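Local coordinates for protein 4-oxalocrotonate decarboxylase NahK (Pseudomonas putida, PDB 5D2K) that catalyses the metal-assisted decarboxylation of (3E)-2-oxohex-3-enedioate (4-oxalocrotonate) to 2-oxopent-4-enoate and carbon dioxide in naphthalene degradation, at residues A[33-38]-A[151-156]; A[67-72]-A[145-150]; A[75-80]-A[112-117]. The protein carries 1 engineered substitution. One frame throughout, in Å; residues are numbered along the deposited sequence. Where two conformers were deposited one is given.

Interaction 1. Residues A[33-38]-A[151-156]; sequences GKVTND and SRYENF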
loop_
_atom_site.group_PDB
_atom_site.type_symbol
_atom_site.label_atom_id
_atom_site.label_comp_id
_atom_site.label_asym_id
_atom_site.label_seq_id
_atom_site.Cartn_x
_atom_site.Cartn_y
_atom_site.Cartn_z
ATOM N N GLY A 33 -4.410 -15.880 -12.952
ATOM C CA GLY A 33 -3.076 -16.448 -12.907
ATOM C C GLY A 33 -2.025 -15.356 -12.896
ATOM O O GLY A 33 -2.272 -14.254 -13.408
ATOM N N LYS A 34 -0.860 -15.648 -12.316
ATOM C CA LYS A 34 0.290 -14.735 -12.359
ATOM C C LYS A 34 0.562 -14.343 -13.797
ATOM O O LYS A 34 0.653 -15.213 -14.657
ATOM C CB LYS A 34 1.546 -15.381 -11.770
ATOM C CG LYS A 34 1.650 -15.365 -10.260
ATOM C CD LYS A 34 3.004 -15.901 -9.814
ATOM C CE LYS A 34 3.279 -17.269 -10.421
ATOM N NZ LYS A 34 4.485 -17.915 -9.830
ATOM N N VAL A 35 0.688 -13.053 -14.079
ATOM C CA VAL A 35 0.805 -12.655 -15.478
ATOM C C VAL A 35 2.178 -13.029 -16.045
ATOM O O VAL A 35 2.332 -13.162 -17.253
ATOM C CB VAL A 35 0.526 -11.146 -15.682
ATOM C CG1 VAL A 35 -0.966 -10.864 -15.486
ATOM C CG2 VAL A 35 1.387 -10.283 -14.760
ATOM N N THR A 36 3.160 -13.243 -15.176
ATOM C CA THR A 36 4.471 -13.684 -15.641
ATOM C C THR A 36 4.446 -15.134 -16.139
ATOM O O THR A 36 5.403 -15.588 -16.761
ATOM C CB THR A 36 5.530 -13.543 -14.548
ATOM O OG1 THR A 36 5.093 -14.217 -13.360
ATOM C CG2 THR A 36 5.771 -12.068 -14.225
ATOM N N ASN A 37 3.372 -15.869 -15.871
ATOM C CA ASN A 37 3.221 -17.183 -16.499
ATOM C C ASN A 37 3.092 -17.046 -18.014
ATOM O O ASN A 37 3.686 -17.816 -18.768
ATOM C CB ASN A 37 2.006 -17.932 -15.942
ATOM C CG ASN A 37 2.246 -18.516 -14.562
ATOM O OD1 ASN A 37 3.349 -18.443 -14.012
ATOM N ND2 ASN A 37 1.200 -19.100 -13.987
ATOM N N ASP A 38 2.315 -16.061 -18.457
ATOM C CA ASP A 38 2.115 -15.815 -19.882
ATOM C C ASP A 38 3.222 -14.936 -20.477
ATOM O O ASP A 38 3.508 -15.012 -21.671
ATOM C CB ASP A 38 0.748 -15.163 -20.126
ATOM C CG ASP A 38 -0.374 -16.183 -20.325
ATOM O OD1 ASP A 38 -0.143 -17.403 -20.146
ATOM O OD2 ASP A 38 -1.497 -15.756 -20.657
ATOM N N SER A 151 -4.564 -9.422 -2.980
ATOM C CA SER A 151 -3.938 -9.758 -4.253
ATOM C C SER A 151 -4.938 -10.404 -5.191
ATOM O O SER A 151 -5.709 -11.269 -4.775
ATOM C CB SER A 151 -2.757 -10.702 -4.035
ATOM O OG SER A 151 -2.194 -11.103 -5.282
ATOM N N ARG A 152 -4.927 -9.986 -6.449
ATOM C CA ARG A 152 -5.810 -10.611 -7.426
ATOM C C ARG A 152 -5.237 -11.945 -7.931
ATOM O O ARG A 152 -5.862 -12.605 -8.750
ATOM C CB ARG A 152 -6.086 -9.643 -8.591
ATOM C CG ARG A 152 -7.336 -8.754 -8.374
ATOM C CD ARG A 152 -7.283 -7.928 -7.064
ATOM N NE ARG A 152 -6.182 -6.964 -7.087
ATOM C CZ ARG A 152 -6.122 -5.861 -6.342
ATOM N NH1 ARG A 152 -5.060 -5.058 -6.449
ATOM N NH2 ARG A 152 -7.110 -5.540 -5.506
ATOM N N TYR A 153 -4.072 -12.357 -7.433
ATOM C CA TYR A 153 -3.515 -13.651 -7.833
ATOM C C TYR A 153 -3.936 -14.743 -6.875
ATOM O O TYR A 153 -4.050 -14.514 -5.674
ATOM C CB TYR A 153 -1.988 -13.575 -7.936
ATOM C CG TYR A 153 -1.568 -12.526 -8.928
ATOM C CD1 TYR A 153 -1.885 -12.651 -10.274
ATOM C CD2 TYR A 153 -0.891 -11.393 -8.509
ATOM C CE1 TYR A 153 -1.522 -11.674 -11.184
ATOM C CE2 TYR A 153 -0.526 -10.410 -9.399
ATOM C CZ TYR A 153 -0.842 -10.557 -10.735
ATOM O OH TYR A 153 -0.461 -9.568 -11.603
ATOM N N GLU A 154 -4.187 -15.929 -7.432
ATOM C CA GLU A 154 -4.721 -17.051 -6.671
ATOM C C GLU A 154 -3.818 -17.421 -5.506
ATOM O O GLU A 154 -2.592 -17.400 -5.628
ATOM C CB GLU A 154 -4.929 -18.274 -7.575
ATOM C CG GLU A 154 -5.424 -19.504 -6.824
ATOM C CD GLU A 154 -5.862 -20.623 -7.743
ATOM O OE1 GLU A 154 -5.697 -20.481 -8.972
ATOM O OE2 GLU A 154 -6.375 -21.641 -7.232
ATOM N N ASN A 155 -4.458 -17.744 -4.383
ATOM C CA ASN A 155 -3.800 -18.135 -3.140
ATOM C C ASN A 155 -2.862 -17.068 -2.597
ATOM O O ASN A 155 -1.939 -17.378 -1.841
ATOM C CB ASN A 155 -3.042 -19.450 -3.325
ATOM C CG ASN A 155 -3.881 -20.659 -2.957
ATOM O OD1 ASN A 155 -4.609 -21.204 -3.789
ATOM N ND2 ASN A 155 -3.790 -21.079 -1.698
ATOM N N PHE A 156 -3.071 -15.832 -3.022
ATOM C CA PHE A 156 -2.289 -14.704 -2.570
ATOM C C PHE A 156 -0.822 -14.985 -2.769
ATOM O O PHE A 156 0.022 -14.517 -1.990
ATOM C CB PHE A 156 -2.628 -14.441 -1.098
ATOM C CG PHE A 156 -2.796 -12.985 -0.730
ATOM C CD1 PHE A 156 -1.701 -12.156 -0.721
ATOM C CD2 PHE A 156 -4.032 -12.450 -0.353
ATOM C CE1 PHE A 156 -1.792 -10.829 -0.398
ATOM C CE2 PHE A 156 -4.128 -11.119 -0.020
ATOM C CZ PHE A 156 -3.024 -10.306 -0.075
#
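Tyr-153 lays its ring against the backbone bend at Gly-33 and Lys-34, and its hydroxyl ends against the methyls of Val-35. The carbonyl of Gly-33 comes in at the ring edge, near its plane, with O 3.5 Å from Tyr-153 CE1. One residue on, Lys-34 approaches the ring obliquely, through its main chain, CA lying 3.7 Å from Tyr-153 CD1; the ammonium end of the lysine leads elsewhere. Val-35 crosses the tyrosine at about a right angle, and its CG2 is 3.7 Å from Tyr-153 OH. With CG anti to its own carbonyl carbon (chi1 -59°), the tyrosine reaches across to the 33-35 bend, and its hydroxyl hydrogen-bonds to the carbonyl O of Ser-162. At the base of the tyrosine an ST turn holds the backbone: Ser-151 OG accepts from Tyr-153 N at 3.1 Å, with the N-H pointing almost straight at it (162°). Further along, Phe-156 N returns to Tyr-153 O at 3.1 Å. With an alanine in place of Tyr-153, the bend at 33-35 is likely to lose most of its cover from this loop, and Ser-162 O would lack its hydroxyl partner. Arg-152 adds a backbone hydrogen bond to Ile-32, and Thr-36 OG1 bonds to Asp-159. The contact thus packs the loop leaving strand 139-149 against the turn leading into the weakly bonded helix 35-38, with helix 12-27 touching Val-35 through Leu-18 and Ile-22, and helix 160-165 meeting Lys-34, Val-35 and Thr-36.

Interaction 2. Residues A[67-72]-A[145-150]; sequences GLKMGL and TVEVID. With MG (magnesium ion), chain C; OOG (2-oxoadipic acid), chain D.
Lys-69 and Glu-147 carry the ionic part of this contact, a salt bridge between side chains that cross at about a right angle. Lys-69 NZ meets the syn lone pair of Glu-147 OE2 at 2.7 Å and makes a weak second bond to OE1 of the same carboxylate. The lysine gets there by folding: CG sits between the backbone N and the carbonyl carbon (chi1 46°), and each later torsion bends the chain again. Metal bonds come next. Glu-147, extended beyond CG, puts OE1 2.0 Å from the magnesium; OE1 thus serves the metal and only weakly the lysine, while OE2 takes the lysine's main bond. 2-Oxoadipate chelates the same ion through O4 at 2.1 Å and O5 at 2.2 Å. Strands 65-71 and 139-149 are not paired directly; strands 236-238 and 112-121 lie between them in the curled mixed sheet of this fumarylacetoacetate hydrolase-type fold, and the two side chains reach toward each other across the site. Hydrogen bonds hold the ligand too: Lys-69 NZ donates to its O5 at 2.7 Å, and Leu-72 N to its O3 at 3.0 Å. Met-70 O accepts from a water on the magnesium. Ala-168 O is a further acceptor for Lys-69 NZ. In van der Waals contact, Ile-149 CD1 lies 3.6 Å from ligand O2, while Gly-71 passes so near the ligand that a CB there would clash with C4.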
loop_
_atom_site.group_PDB
_atom_site.type_symbol
_atom_site.label_atom_id
_atom_site.label_comp_id
_atom_site.label_asym_id
_atom_site.label_seq_id
_atom_site.Cartn_x
_atom_site.Cartn_y
_atom_site.Cartn_z
ATOM N N GLY A 67 -3.673 9.011 -2.953
ATOM C CA GLY A 67 -2.389 8.760 -2.321
ATOM C C GLY A 67 -1.559 7.673 -2.966
ATOM O O GLY A 67 -1.908 7.153 -4.016
ATOM N N LEU A 68 -0.446 7.339 -2.322
ATOM C CA LEU A 68 0.455 6.288 -2.768
ATOM C C LEU A 68 0.748 5.355 -1.595
ATOM O O LEU A 68 0.613 5.769 -0.440
ATOM C CB LEU A 68 1.772 6.875 -3.300
ATOM C CG LEU A 68 1.673 7.828 -4.482
ATOM C CD1 LEU A 68 3.017 8.523 -4.700
ATOM C CD2 LEU A 68 1.204 7.098 -5.739
ATOM N N LYS A 69 1.139 4.112 -1.877
ATOM C CA LYS A 69 1.578 3.203 -0.816
ATOM C C LYS A 69 2.922 2.575 -1.154
ATOM O O LYS A 69 3.261 2.373 -2.314
ATOM C CB LYS A 69 0.535 2.102 -0.507
ATOM C CG LYS A 69 -0.101 1.365 -1.695
ATOM C CD LYS A 69 0.641 0.098 -2.123
ATOM C CE LYS A 69 0.757 -0.942 -1.011
ATOM N NZ LYS A 69 -0.321 -2.001 -0.902
ATOM N N MET A 70 3.706 2.330 -0.115
ATOM C CA MET A 70 4.917 1.527 -0.223
ATOM C C MET A 70 4.637 0.149 0.332
ATOM O O MET A 70 3.951 0.012 1.361
ATOM C CB MET A 70 6.072 2.185 0.526
ATOM C CG MET A 70 6.662 3.372 -0.223
ATOM S SD MET A 70 7.641 2.880 -1.645
ATOM C CE MET A 70 9.012 2.080 -0.833
ATOM N N GLY A 71 5.154 -0.869 -0.346
ATOM C CA GLY A 71 4.967 -2.237 0.094
ATOM C C GLY A 71 6.269 -2.997 0.216
ATOM O O GLY A 71 7.267 -2.649 -0.432
ATOM N N LEU A 72 6.240 -4.042 1.044
ATOM C CA LEU A 72 7.394 -4.901 1.277
ATOM C C LEU A 72 8.570 -4.075 1.781
ATOM O O LEU A 72 9.664 -4.093 1.218
ATOM C CB LEU A 72 7.759 -5.666 0.007
ATOM C CG LEU A 72 6.533 -6.355 -0.612
ATOM C CD1 LEU A 72 6.918 -7.145 -1.838
ATOM C CD2 LEU A 72 5.802 -7.242 0.413
ATOM N N THR A 145 -3.137 4.261 9.967
ATOM C CA THR A 145 -3.841 3.712 8.810
ATOM C C THR A 145 -3.735 2.194 8.774
ATOM O O THR A 145 -2.635 1.644 8.877
ATOM C CB THR A 145 -3.269 4.258 7.476
ATOM O OG1 THR A 145 -3.233 5.687 7.502
ATOM C CG2 THR A 145 -4.112 3.808 6.280
ATOM N N VAL A 146 -4.872 1.522 8.607
ATOM C CA VAL A 146 -4.898 0.082 8.397
ATOM C C VAL A 146 -5.159 -0.197 6.922
ATOM O O VAL A 146 -6.153 0.290 6.374
ATOM C CB VAL A 146 -5.993 -0.593 9.259
ATOM C CG1 VAL A 146 -6.083 -2.099 8.963
ATOM C CG2 VAL A 146 -5.695 -0.377 10.734
ATOM N N GLU A 147 -4.263 -0.925 6.258
ATOM C CA GLU A 147 -4.522 -1.297 4.874
ATOM C C GLU A 147 -5.275 -2.605 4.806
ATOM O O GLU A 147 -5.034 -3.499 5.597
ATOM C CB GLU A 147 -3.235 -1.439 4.052
ATOM C CG GLU A 147 -3.547 -1.322 2.549
ATOM C CD GLU A 147 -2.339 -1.378 1.621
ATOM O OE1 GLU A 147 -1.204 -1.629 2.080
ATOM O OE2 GLU A 147 -2.546 -1.183 0.403
ATOM N N VAL A 148 -6.190 -2.703 3.848
ATOM C CA VAL A 148 -6.737 -3.994 3.446
ATOM C C VAL A 148 -6.078 -4.348 2.130
ATOM O O VAL A 148 -6.283 -3.643 1.135
ATOM C CB VAL A 148 -8.264 -3.975 3.288
ATOM C CG1 VAL A 148 -8.773 -5.397 2.982
ATOM C CG2 VAL A 148 -8.928 -3.428 4.547
ATOM N N ILE A 149 -5.269 -5.406 2.123
ATOM C CA ILE A 149 -4.667 -5.861 0.873
ATOM C C ILE A 149 -5.391 -7.092 0.372
ATOM O O ILE A 149 -5.980 -7.845 1.150
ATOM C CB ILE A 149 -3.164 -6.157 1.007
ATOM C CG1 ILE A 149 -2.895 -7.127 2.155
ATOM C CG2 ILE A 149 -2.373 -4.849 1.142
ATOM C CD1 ILE A 149 -1.453 -7.664 2.163
ATOM N N ASP A 150 -5.369 -7.271 -0.939
ATOM C CA ASP A 150 -6.181 -8.311 -1.562
ATOM C C ASP A 150 -5.621 -8.616 -2.939
ATOM O O ASP A 150 -6.120 -8.123 -3.956
ATOM C CB ASP A 150 -7.648 -7.853 -1.634
ATOM C CG ASP A 150 -8.605 -8.979 -1.968
ATOM O OD1 ASP A 150 -8.335 -10.123 -1.566
ATOM O OD2 ASP A 150 -9.634 -8.716 -2.627
HETATM MG MG MG C . 0.564 -2.115 2.919
HETATM C C2 OOG D . 1.797 -6.631 -1.415
HETATM C C3 OOG D . 1.406 -5.403 -0.611
HETATM C C4 OOG D . 2.526 -4.992 0.323
HETATM C C6 OOG D . 2.865 -3.701 2.563
HETATM O O4 OOG D . 2.483 -2.818 3.366
HETATM O O3 OOG D . 3.877 -4.403 2.814
HETATM C C5 OOG D . 2.078 -3.924 1.295
HETATM C C1 OOG D . 1.254 -7.881 -0.752
HETATM O O1 OOG D . 0.401 -8.608 -1.341
HETATM O O2 OOG D . 1.666 -8.197 0.395
HETATM O O5 OOG D . 1.106 -3.226 1.103
HETATM O O HOH W 1 1.468 -0.350 2.259
#

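Interaction 3. Residues A[75-80]-A[112-117]; sequences WAKMAQ and KIEAEI. With MG (magnesium ion), chain C; OOG (2-oxoadipic acid), chain D.
One ammonium group, that of Lys-77, is shared between a metal-binding glutamate and the bound ligand, and through it helix 75-81 is joined to strand 112-121. Its salt bridge to Glu-114, modelled at 2.5 Å from NZ to OE2, is at the short limit for such a bond, and the ammonium meets the oxygen nearly along the C-O axis instead of at a lone pair to one side. The two side chains cross at about a right angle. Lys-77 curls at chi2 and chi3 (-65° and -52°), which brings its tail up to the end of the OE2 bond, CE as well as NZ lying close to that oxygen. The same NZ donates to O2 of 2-oxoadipate at 2.7 Å, at the ligand's distal carboxylate, while Lys-77 CG touches ligand O3 at 3.5 Å. Glu-114 divides its oxygens likewise, with OE1 on the magnesium at 2.1 Å. Glu-116, two residues on, binds the ion through OE2 at 2.0 Å, and its OE1 takes a hydrogen bond from the magnesium-bound water at 2.7 Å. Two carboxylate oxygens, Glu-114 OE1 and Glu-116 OE2, come within 2.9 Å of each other; the shared cation would offset their repulsion. At the outer edge Gln-80 OE1 bonds to Ala-245 N. Glu-114 and Glu-116, alternate residues of one strand, are joined at the ion by Glu-147 of the neighbouring strand, a three-carboxylate magnesium site that is characteristic of the fumarylacetoacetate hydrolase superfamily.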
loop_
_atom_site.group_PDB
_atom_site.type_symbol
_atom_site.label_atom_id
_atom_site.label_comp_id
_atom_site.label_asym_id
_atom_site.label_seq_id
_atom_site.Cartn_x
_atom_site.Cartn_y
_atom_site.Cartn_z
ATOM N N TRP A 75 10.708 -6.383 7.469
ATOM C CA TRP A 75 11.179 -7.757 7.473
ATOM C C TRP A 75 9.986 -8.707 7.509
ATOM O O TRP A 75 9.943 -9.701 6.779
ATOM C CB TRP A 75 12.105 -8.005 8.667
ATOM C CG TRP A 75 12.715 -9.370 8.674
ATOM C CD1 TRP A 75 13.915 -9.737 8.134
ATOM C CD2 TRP A 75 12.153 -10.555 9.249
ATOM N NE1 TRP A 75 14.134 -11.080 8.337
ATOM C CE2 TRP A 75 13.066 -11.606 9.018
ATOM C CE3 TRP A 75 10.965 -10.832 9.934
ATOM C CZ2 TRP A 75 12.828 -12.908 9.447
ATOM C CZ3 TRP A 75 10.728 -12.126 10.354
ATOM C CH2 TRP A 75 11.657 -13.147 10.113
ATOM N N ALA A 76 9.010 -8.376 8.352
ATOM C CA ALA A 76 7.839 -9.222 8.548
ATOM C C ALA A 76 7.073 -9.420 7.244
ATOM O O ALA A 76 6.697 -10.541 6.905
ATOM C CB ALA A 76 6.927 -8.628 9.624
ATOM N N LYS A 77 6.851 -8.336 6.508
ATOM C CA LYS A 77 6.123 -8.423 5.244
ATOM C C LYS A 77 6.949 -9.083 4.145
ATOM O O LYS A 77 6.418 -9.843 3.334
ATOM C CB LYS A 77 5.662 -7.035 4.794
ATOM C CG LYS A 77 4.374 -6.590 5.475
ATOM C CD LYS A 77 3.225 -7.492 5.067
ATOM C CE LYS A 77 3.152 -7.597 3.546
ATOM N NZ LYS A 77 1.804 -7.993 3.097
ATOM N N MET A 78 8.246 -8.796 4.119
ATOM C CA MET A 78 9.153 -9.471 3.193
ATOM C C MET A 78 9.135 -10.978 3.412
ATOM O O MET A 78 9.048 -11.753 2.455
ATOM C CB MET A 78 10.579 -8.943 3.348
ATOM C CG MET A 78 10.778 -7.554 2.774
ATOM S SD MET A 78 12.469 -6.970 3.004
ATOM C CE MET A 78 12.350 -5.294 2.390
ATOM N N ALA A 79 9.212 -11.385 4.677
ATOM C CA ALA A 79 9.222 -12.801 5.038
ATOM C C ALA A 79 7.910 -13.484 4.664
ATOM O O ALA A 79 7.904 -14.576 4.087
ATOM C CB ALA A 79 9.498 -12.968 6.528
ATOM N N GLN A 80 6.798 -12.832 4.989
ATOM C CA GLN A 80 5.481 -13.406 4.745
ATOM C C GLN A 80 5.225 -13.649 3.258
ATOM O O GLN A 80 4.663 -14.679 2.876
ATOM C CB GLN A 80 4.389 -12.497 5.320
ATOM C CG GLN A 80 2.980 -12.953 4.969
ATOM C CD GLN A 80 1.909 -12.035 5.517
ATOM O OE1 GLN A 80 2.050 -10.807 5.500
ATOM N NE2 GLN A 80 0.828 -12.627 6.013
ATOM N N LYS A 112 -6.648 -9.377 3.574
ATOM C CA LYS A 112 -5.852 -9.348 4.793
ATOM C C LYS A 112 -5.703 -7.902 5.237
ATOM O O LYS A 112 -5.767 -6.998 4.403
ATOM C CB LYS A 112 -4.457 -9.939 4.578
ATOM C CG LYS A 112 -4.402 -11.369 4.076
ATOM C CD LYS A 112 -2.941 -11.789 3.925
ATOM C CE LYS A 112 -2.808 -13.133 3.225
ATOM N NZ LYS A 112 -3.441 -14.221 4.011
ATOM N N ILE A 113 -5.475 -7.684 6.530
ATOM C CA ILE A 113 -5.193 -6.329 7.005
ATOM C C ILE A 113 -3.758 -6.186 7.492
ATOM O O ILE A 113 -3.158 -7.143 7.979
ATOM C CB ILE A 113 -6.136 -5.869 8.137
ATOM C CG1 ILE A 113 -6.077 -6.828 9.330
ATOM C CG2 ILE A 113 -7.560 -5.700 7.621
ATOM C CD1 ILE A 113 -6.616 -6.204 10.604
ATOM N N GLU A 114 -3.242 -4.968 7.344
ATOM C CA GLU A 114 -1.896 -4.569 7.774
ATOM C C GLU A 114 -1.989 -3.283 8.578
ATOM O O GLU A 114 -2.731 -2.371 8.213
ATOM C CB GLU A 114 -0.966 -4.309 6.568
ATOM C CG GLU A 114 -0.907 -5.390 5.516
ATOM C CD GLU A 114 -0.057 -5.000 4.304
ATOM O OE1 GLU A 114 -0.204 -3.881 3.764
ATOM O OE2 GLU A 114 0.751 -5.834 3.869
ATOM N N ALA A 115 -1.215 -3.173 9.655
ATOM C CA ALA A 115 -1.143 -1.904 10.378
ATOM C C ALA A 115 0.003 -1.036 9.871
ATOM O O ALA A 115 1.137 -1.501 9.756
ATOM C CB ALA A 115 -0.992 -2.154 11.870
ATOM N N GLU A 116 -0.296 0.223 9.553
ATOM C CA GLU A 116 0.713 1.127 8.980
ATOM C C GLU A 116 0.645 2.517 9.585
ATOM O O GLU A 116 -0.315 2.866 10.274
ATOM C CB GLU A 116 0.550 1.235 7.449
ATOM C CG GLU A 116 0.330 -0.119 6.776
ATOM C CD GLU A 116 0.628 -0.172 5.292
ATOM O OE1 GLU A 116 1.225 0.766 4.728
ATOM O OE2 GLU A 116 0.284 -1.204 4.691
ATOM N N ILE A 117 1.677 3.313 9.330
ATOM C CA ILE A 117 1.588 4.728 9.638
ATOM C C ILE A 117 1.747 5.500 8.325
ATOM O O ILE A 117 2.617 5.203 7.488
ATOM C CB ILE A 117 2.623 5.162 10.727
ATOM C CG1 ILE A 117 2.360 6.600 11.194
ATOM C CG2 ILE A 117 4.042 4.990 10.248
ATOM C CD1 ILE A 117 1.015 6.796 11.932
HETATM MG MG MG C . 0.564 -2.115 2.919
HETATM C C2 OOG D . 1.797 -6.631 -1.415
HETATM C C3 OOG D . 1.406 -5.403 -0.611
HETATM C C4 OOG D . 2.526 -4.992 0.323
HETATM C C6 OOG D . 2.865 -3.701 2.563
HETATM O O4 OOG D . 2.483 -2.818 3.366
HETATM O O3 OOG D . 3.877 -4.403 2.814
HETATM C C5 OOG D . 2.078 -3.924 1.295
HETATM C C1 OOG D . 1.254 -7.881 -0.752
HETATM O O1 OOG D . 0.401 -8.608 -1.341
HETATM O O2 OOG D . 1.666 -8.197 0.395
HETATM O O5 OOG D . 1.106 -3.226 1.103
HETATM O O HOH W 1 1.468 -0.350 2.259
#

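In the fold
Interactions 2 and 3, with centres about 9 Å apart, are two halves of one active site: both touch the magnesium, its water and 2-oxoadipate. They approach the ligand differently, the lysine of interaction 2 at the keto oxygen beside the metal, that of interaction 3 at the far carboxylate. Strands 112-121 and 139-149 pair and so link the two, with Thr-145 O 2.8 Å from Glu-116 N in a probable hydrogen bond. Interaction 1 lies outward, its centre about 19 and 20 Å from those of interactions 2 and 3. Its Tyr-153 side chain is about 8 Å from the ligand, but Phe-156 lines the pocket, its CZ packing 3.8 Å from Ile-149 CD1.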